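Local coordinates for protein lactococcal phage P2 ORF15 (Lactococcus phage p2, PDB 2WZP) that is a distal tail (Dit) protein that probably builds the ring at the tip of the phage tail and carries the baseplate parts that recognise the host cell, at residues 37-42 / 163-168; 119-124 / 130-135. All coordinates share one frame; numbering follows the deposited sequence.

Contact 2 is the hairpin between 119-124 and 130-135, and it lies inside the long chain excursion that contact 1 closes, with about 7 Å between the centres of the two. Residues 163-168 run directly beside the hairpin and touch both of its strands. Tyr-165 O accepts a probable hydrogen bond from Tyr-132 N at 2.9 Å, and Tyr-165 OH meets Asp-134 OD1 at 2.6 Å, also a probable hydrogen bond. Trp-164 turns its CH2 to Tyr-124 CD2, 3.4 Å away. Leu-39 of the loop 37-42 in turn lies on Thr-121 and Tyr-132. Contact 2 lies within the N-terminal sheet, and contact 1 sets one of its loops against the strand that opens the C-terminal sheet.

Contact 1 of 2, residues 37-42 / 163-168; sequences TNLDGT and KWYTYE
Leu-39 sets one methyl, CD1, against the ends of two tyrosines. It lies 3.8 Å from Tyr-165 OH, the two side chains reaching toward each other from opposite directions, and 3.9 Å from Tyr-167 CE2, where it sits at the ring edge, near the ring plane. An apolar methyl suits the aromatic edge of Tyr-167 and the end of Tyr-165, and Leu-39 also lies on Thr-121 and Tyr-132. Tyr-165 sets out askew, but with CG between its backbone N and carbonyl carbon (chi1 75°) the ring swings its far end toward the loop; the hydroxyl is hydrogen-bonded to Asp-134 on the neighbouring hairpin. Asp-40 runs past Tyr-167 in the opposite sense, its carboxylate 30° from the ring plane and OD2 3.7 Å from Tyr-167 CD2. OD2 makes a salt bridge to Lys-318, which also forms a cation-pi contact with Tyr-167, so a single lysine bridges acid and ring. Leu-39 and Asp-40 are the central residues of a type II beta turn, closed by Gly-41 N bonding to Asn-38 O at 2.9 Å, and both start out toward the strand. This N-terminal turn thus meets the first strand of the C-terminal sheet at the G1 beta bulge where Trp-164 and Tyr-165 both face Tyr-132.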
loop_
_atom_site.group_PDB
_atom_site.type_symbol
_atom_site.label_atom_id
_atom_site.label_comp_id
_atom_site.label_asym_id
_atom_site.label_seq_id
_atom_site.Cartn_x
_atom_site.Cartn_y
_atom_site.Cartn_z
ATOM N N THR M 37 13.161 -40.711 2.334
ATOM C CA THR M 37 12.163 -41.329 1.449
ATOM C C THR M 37 11.577 -42.599 2.089
ATOM O O THR M 37 10.486 -43.032 1.709
ATOM C CB THR M 37 12.709 -41.585 0.037
ATOM O OG1 THR M 37 13.856 -42.420 0.124
ATOM C CG2 THR M 37 13.020 -40.284 -0.727
ATOM N N ASN M 38 12.286 -43.181 3.082
ATOM C CA ASN M 38 11.823 -44.364 3.789
ATOM C C ASN M 38 12.571 -44.575 5.093
ATOM O O ASN M 38 13.386 -45.497 5.206
ATOM C CB ASN M 38 11.903 -45.582 2.890
ATOM C CG ASN M 38 11.209 -46.801 3.426
ATOM O OD1 ASN M 38 10.481 -46.793 4.432
ATOM N ND2 ASN M 38 11.475 -47.898 2.780
ATOM N N LEU M 39 12.259 -43.751 6.103
ATOM C CA LEU M 39 12.884 -43.835 7.426
ATOM C C LEU M 39 12.896 -45.270 7.937
ATOM O O LEU M 39 11.858 -45.933 7.939
ATOM C CB LEU M 39 12.119 -42.949 8.407
ATOM C CG LEU M 39 12.844 -42.216 9.546
ATOM C CD1 LEU M 39 12.142 -42.420 10.835
ATOM C CD2 LEU M 39 14.317 -42.458 9.594
ATOM N N ASP M 40 14.072 -45.776 8.303
ATOM C CA ASP M 40 14.216 -47.128 8.843
ATOM C C ASP M 40 14.046 -48.308 7.853
ATOM O O ASP M 40 14.079 -49.479 8.260
ATOM C CB ASP M 40 13.474 -47.303 10.193
ATOM C CG ASP M 40 14.068 -46.591 11.418
ATOM O OD1 ASP M 40 15.193 -46.028 11.311
ATOM O OD2 ASP M 40 13.449 -46.665 12.498
ATOM N N GLY M 41 13.987 -47.982 6.558
ATOM C CA GLY M 41 13.965 -48.955 5.478
ATOM C C GLY M 41 15.339 -49.002 4.846
ATOM O O GLY M 41 15.995 -47.961 4.751
ATOM N N THR M 42 15.793 -50.200 4.405
ATOM C CA THR M 42 17.097 -50.383 3.760
ATOM C C THR M 42 17.294 -49.552 2.476
ATOM O O THR M 42 18.438 -49.300 2.092
ATOM C CB THR M 42 17.428 -51.874 3.527
ATOM O OG1 THR M 42 16.480 -52.463 2.633
ATOM C CG2 THR M 42 17.539 -52.668 4.810
ATOM N N LYS M 163 3.022 -35.354 13.273
ATOM C CA LYS M 163 3.985 -34.330 13.615
ATOM C C LYS M 163 4.570 -34.432 14.992
ATOM O O LYS M 163 3.902 -34.263 15.991
ATOM C CB LYS M 163 3.455 -32.932 13.372
ATOM C CG LYS M 163 4.514 -31.898 13.430
ATOM C CD LYS M 163 3.902 -30.573 13.333
ATOM C CE LYS M 163 4.679 -29.555 14.052
ATOM N NZ LYS M 163 3.792 -28.448 14.378
ATOM N N TRP M 164 5.867 -34.699 14.947
ATOM C CA TRP M 164 6.793 -34.907 16.031
ATOM C C TRP M 164 6.658 -36.279 16.680
ATOM O O TRP M 164 5.737 -36.570 17.395
ATOM C CB TRP M 164 6.806 -33.755 17.004
ATOM C CG TRP M 164 7.117 -32.418 16.396
ATOM C CD1 TRP M 164 6.728 -31.228 16.868
ATOM C CD2 TRP M 164 7.847 -32.148 15.203
ATOM N NE1 TRP M 164 7.168 -30.232 16.074
ATOM C CE2 TRP M 164 7.861 -30.773 15.036
ATOM C CE3 TRP M 164 8.487 -32.939 14.259
ATOM C CZ2 TRP M 164 8.485 -30.165 13.973
ATOM C CZ3 TRP M 164 9.104 -32.336 13.215
ATOM C CH2 TRP M 164 9.098 -30.966 13.072
ATOM N N TYR M 165 7.562 -37.158 16.278
ATOM C CA TYR M 165 7.651 -38.490 16.808
ATOM C C TYR M 165 9.099 -38.923 16.845
ATOM O O TYR M 165 9.969 -38.289 16.247
ATOM C CB TYR M 165 6.766 -39.483 16.015
ATOM C CG TYR M 165 7.272 -39.912 14.655
ATOM C CD1 TYR M 165 8.152 -40.986 14.520
ATOM C CD2 TYR M 165 6.841 -39.274 13.500
ATOM C CE1 TYR M 165 8.597 -41.399 13.270
ATOM C CE2 TYR M 165 7.283 -39.673 12.246
ATOM C CZ TYR M 165 8.147 -40.746 12.130
ATOM O OH TYR M 165 8.593 -41.116 10.879
ATOM N N THR M 166 9.337 -39.997 17.586
ATOM C CA THR M 166 10.575 -40.732 17.739
ATOM C C THR M 166 10.140 -42.162 17.859
ATOM O O THR M 166 8.968 -42.433 18.170
ATOM C CB THR M 166 11.410 -40.312 18.975
ATOM O OG1 THR M 166 10.666 -40.500 20.167
ATOM C CG2 THR M 166 11.933 -38.901 18.892
ATOM N N TYR M 167 11.073 -43.080 17.624
ATOM C CA TYR M 167 10.772 -44.488 17.769
ATOM C C TYR M 167 11.408 -44.981 19.014
ATOM O O TYR M 167 12.517 -44.568 19.377
ATOM C CB TYR M 167 11.246 -45.302 16.560
ATOM C CG TYR M 167 10.322 -45.254 15.361
ATOM C CD1 TYR M 167 9.025 -45.756 15.435
ATOM C CD2 TYR M 167 10.773 -44.784 14.125
ATOM C CE1 TYR M 167 8.169 -45.714 14.335
ATOM C CE2 TYR M 167 9.944 -44.788 13.003
ATOM C CZ TYR M 167 8.635 -45.239 13.119
ATOM O OH TYR M 167 7.802 -45.275 12.035
ATOM N N GLU M 168 10.703 -45.869 19.686
ATOM C CA GLU M 168 11.200 -46.521 20.885
ATOM C C GLU M 168 11.023 -47.999 20.680
ATOM O O GLU M 168 9.915 -48.474 20.421
ATOM C CB GLU M 168 10.445 -46.036 22.131
ATOM C CG GLU M 168 10.987 -46.598 23.438
ATOM C CD GLU M 168 10.150 -46.346 24.679
ATOM O OE1 GLU M 168 10.645 -46.664 25.784
ATOM O OE2 GLU M 168 9.004 -45.845 24.560
#

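Contact 2 of 2, residues 119-124 / 130-135; sequences FVTLEY and QVYADL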
loop_
_atom_site.group_PDB
_atom_site.type_symbol
_atom_site.label_atom_id
_atom_site.label_comp_id
_atom_site.label_asym_id
_atom_site.label_seq_id
_atom_site.Cartn_x
_atom_site.Cartn_y
_atom_site.Cartn_z
ATOM N N PHE M 119 4.291 -41.093 1.494
ATOM C CA PHE M 119 4.679 -40.000 2.380
ATOM C C PHE M 119 6.217 -40.026 2.464
ATOM O O PHE M 119 6.872 -41.015 2.110
ATOM C CB PHE M 119 4.040 -40.148 3.804
ATOM C CG PHE M 119 4.614 -41.285 4.616
ATOM C CD1 PHE M 119 5.628 -41.058 5.538
ATOM C CD2 PHE M 119 4.209 -42.602 4.390
ATOM C CE1 PHE M 119 6.215 -42.125 6.241
ATOM C CE2 PHE M 119 4.782 -43.658 5.101
ATOM C CZ PHE M 119 5.786 -43.413 6.016
ATOM N N VAL M 120 6.759 -38.946 2.984
ATOM C CA VAL M 120 8.166 -38.670 3.173
ATOM C C VAL M 120 8.312 -38.226 4.661
ATOM O O VAL M 120 7.314 -37.836 5.304
ATOM C CB VAL M 120 8.530 -37.614 2.087
ATOM C CG1 VAL M 120 8.950 -36.254 2.639
ATOM C CG2 VAL M 120 9.532 -38.158 1.105
ATOM N N THR M 121 9.523 -38.364 5.226
ATOM C CA THR M 121 9.764 -38.018 6.634
ATOM C C THR M 121 10.785 -36.903 6.794
ATOM O O THR M 121 11.933 -37.032 6.342
ATOM C CB THR M 121 10.176 -39.281 7.436
ATOM O OG1 THR M 121 9.103 -40.210 7.418
ATOM C CG2 THR M 121 10.514 -38.976 8.867
ATOM N N LEU M 122 10.381 -35.837 7.478
ATOM C CA LEU M 122 11.280 -34.743 7.811
ATOM C C LEU M 122 11.931 -35.027 9.179
ATOM O O LEU M 122 11.244 -35.330 10.156
ATOM C CB LEU M 122 10.523 -33.397 7.832
ATOM C CG LEU M 122 11.292 -32.152 8.303
ATOM C CD1 LEU M 122 12.195 -31.613 7.191
ATOM C CD2 LEU M 122 10.321 -31.094 8.761
ATOM N N GLU M 123 13.254 -34.962 9.221
ATOM C CA GLU M 123 14.031 -35.096 10.444
ATOM C C GLU M 123 14.351 -33.667 10.908
ATOM O O GLU M 123 14.782 -32.841 10.121
ATOM C CB GLU M 123 15.300 -35.899 10.178
ATOM C CG GLU M 123 16.175 -36.069 11.397
ATOM C CD GLU M 123 17.443 -36.856 11.149
ATOM O OE1 GLU M 123 17.430 -37.777 10.299
ATOM O OE2 GLU M 123 18.453 -36.553 11.822
ATOM N N TYR M 124 14.075 -33.366 12.156
ATOM C CA TYR M 124 14.284 -32.049 12.760
ATOM C C TYR M 124 15.204 -32.281 13.958
ATOM O O TYR M 124 14.807 -32.904 14.949
ATOM C CB TYR M 124 12.925 -31.461 13.183
ATOM C CG TYR M 124 12.922 -30.133 13.910
ATOM C CD1 TYR M 124 13.907 -29.177 13.670
ATOM C CD2 TYR M 124 11.870 -29.782 14.750
ATOM C CE1 TYR M 124 13.860 -27.919 14.274
ATOM C CE2 TYR M 124 11.791 -28.516 15.330
ATOM C CZ TYR M 124 12.794 -27.589 15.098
ATOM O OH TYR M 124 12.700 -26.342 15.673
ATOM N N GLN M 130 15.994 -34.820 18.434
ATOM C CA GLN M 130 16.095 -35.413 17.098
ATOM C C GLN M 130 14.741 -36.086 16.841
ATOM O O GLN M 130 14.512 -37.223 17.244
ATOM C CB GLN M 130 17.236 -36.396 17.012
ATOM C CG GLN M 130 17.515 -36.858 15.596
ATOM C CD GLN M 130 18.666 -37.816 15.539
ATOM O OE1 GLN M 130 19.077 -38.427 16.544
ATOM N NE2 GLN M 130 19.216 -37.962 14.354
ATOM N N VAL M 131 13.818 -35.327 16.253
ATOM C CA VAL M 131 12.429 -35.735 16.012
ATOM C C VAL M 131 12.054 -35.824 14.523
ATOM O O VAL M 131 12.823 -35.394 13.660
ATOM C CB VAL M 131 11.411 -34.916 16.834
ATOM C CG1 VAL M 131 11.741 -34.969 18.336
ATOM C CG2 VAL M 131 11.357 -33.485 16.334
ATOM N N TYR M 132 10.892 -36.454 14.232
ATOM C CA TYR M 132 10.452 -36.697 12.876
ATOM C C TYR M 132 9.016 -36.282 12.651
ATOM O O TYR M 132 8.220 -36.233 13.589
ATOM C CB TYR M 132 10.630 -38.183 12.547
ATOM C CG TYR M 132 12.046 -38.667 12.763
ATOM C CD1 TYR M 132 12.988 -38.605 11.741
ATOM C CD2 TYR M 132 12.450 -39.188 13.997
ATOM C CE1 TYR M 132 14.297 -39.043 11.935
ATOM C CE2 TYR M 132 13.770 -39.587 14.214
ATOM C CZ TYR M 132 14.688 -39.521 13.175
ATOM O OH TYR M 132 15.987 -39.954 13.328
ATOM N N ALA M 133 8.686 -36.000 11.380
ATOM C CA ALA M 133 7.334 -35.673 10.959
ATOM C C ALA M 133 7.072 -36.369 9.654
ATOM O O ALA M 133 7.841 -36.178 8.720
ATOM C CB ALA M 133 7.161 -34.157 10.790
ATOM N N ASP M 134 6.030 -37.211 9.582
ATOM C CA ASP M 134 5.604 -37.848 8.322
ATOM C C ASP M 134 4.747 -36.819 7.621
ATOM O O ASP M 134 3.769 -36.322 8.197
ATOM C CB ASP M 134 4.799 -39.133 8.554
ATOM C CG ASP M 134 5.589 -40.238 9.194
ATOM O OD1 ASP M 134 6.858 -40.178 9.142
ATOM O OD2 ASP M 134 4.957 -41.191 9.706
ATOM N N LEU M 135 5.167 -36.452 6.403
ATOM C CA LEU M 135 4.547 -35.416 5.578
ATOM C C LEU M 135 4.125 -35.931 4.203
ATOM O O LEU M 135 4.658 -36.923 3.694
ATOM C CB LEU M 135 5.597 -34.305 5.353
ATOM C CG LEU M 135 6.232 -33.642 6.573
ATOM C CD1 LEU M 135 7.301 -32.670 6.144
ATOM C CD2 LEU M 135 5.171 -32.912 7.430
HETATM O O HOH W 1 17.849 -40.443 11.333
#
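Leu-122 and Leu-135 meet on the densely packed face of this pairing, Leu-122 CB lying 3.7 Å from Leu-135 CD1. Val-120, Tyr-124, Val-131 and Ala-133 share that face, apolar or aromatic residues suited to burial; Leu-122 also rests on Tyr-33 and Ile-35, and Leu-135 on Phe-158 and Ile-160. Tyr-124 lies beside Val-131, pointing the same way, while its hydroxyl continues to Lys-142 of the second subunit. The backbones form an antiparallel beta hairpin within the N-terminal sheet, flanked by strands 32-36 and 153-163. Its hydrogen-bonded pairs are Val-120 with Leu-135, Leu-122 with Ala-133 and Tyr-124 with Val-131.

The face of Thr-121, Glu-123, Tyr-132 and Asp-134 is more polar, though still mostly buried; the solvent side is at the end, where Gln-130 is exposed. Glu-123, extended with CG anti to the backbone N (chi1 179°), is long enough to lay its CH2 groups along Tyr-132, CG 3.6 Å from Tyr-132 CE1, and still bring its carboxylate to polar partners. OE2 takes a bond from Gln-130 NE2 (3.0 Å), arriving from above the carboxylate, 56° out of its plane, whereas OE1 binds His-36 and a water at 2.9 Å that also reaches Tyr-132 OH. Farther along, Thr-121 OG1 donates to Asp-134 OD1 at 2.8 Å, on the anti side but well out of the plane of a carboxylate that also engages Tyr-165 and Lys-320. Phe-119 brings CE1 to 3.6 Å from Asp-134 OD1, its ring 47° from the carboxylate plane.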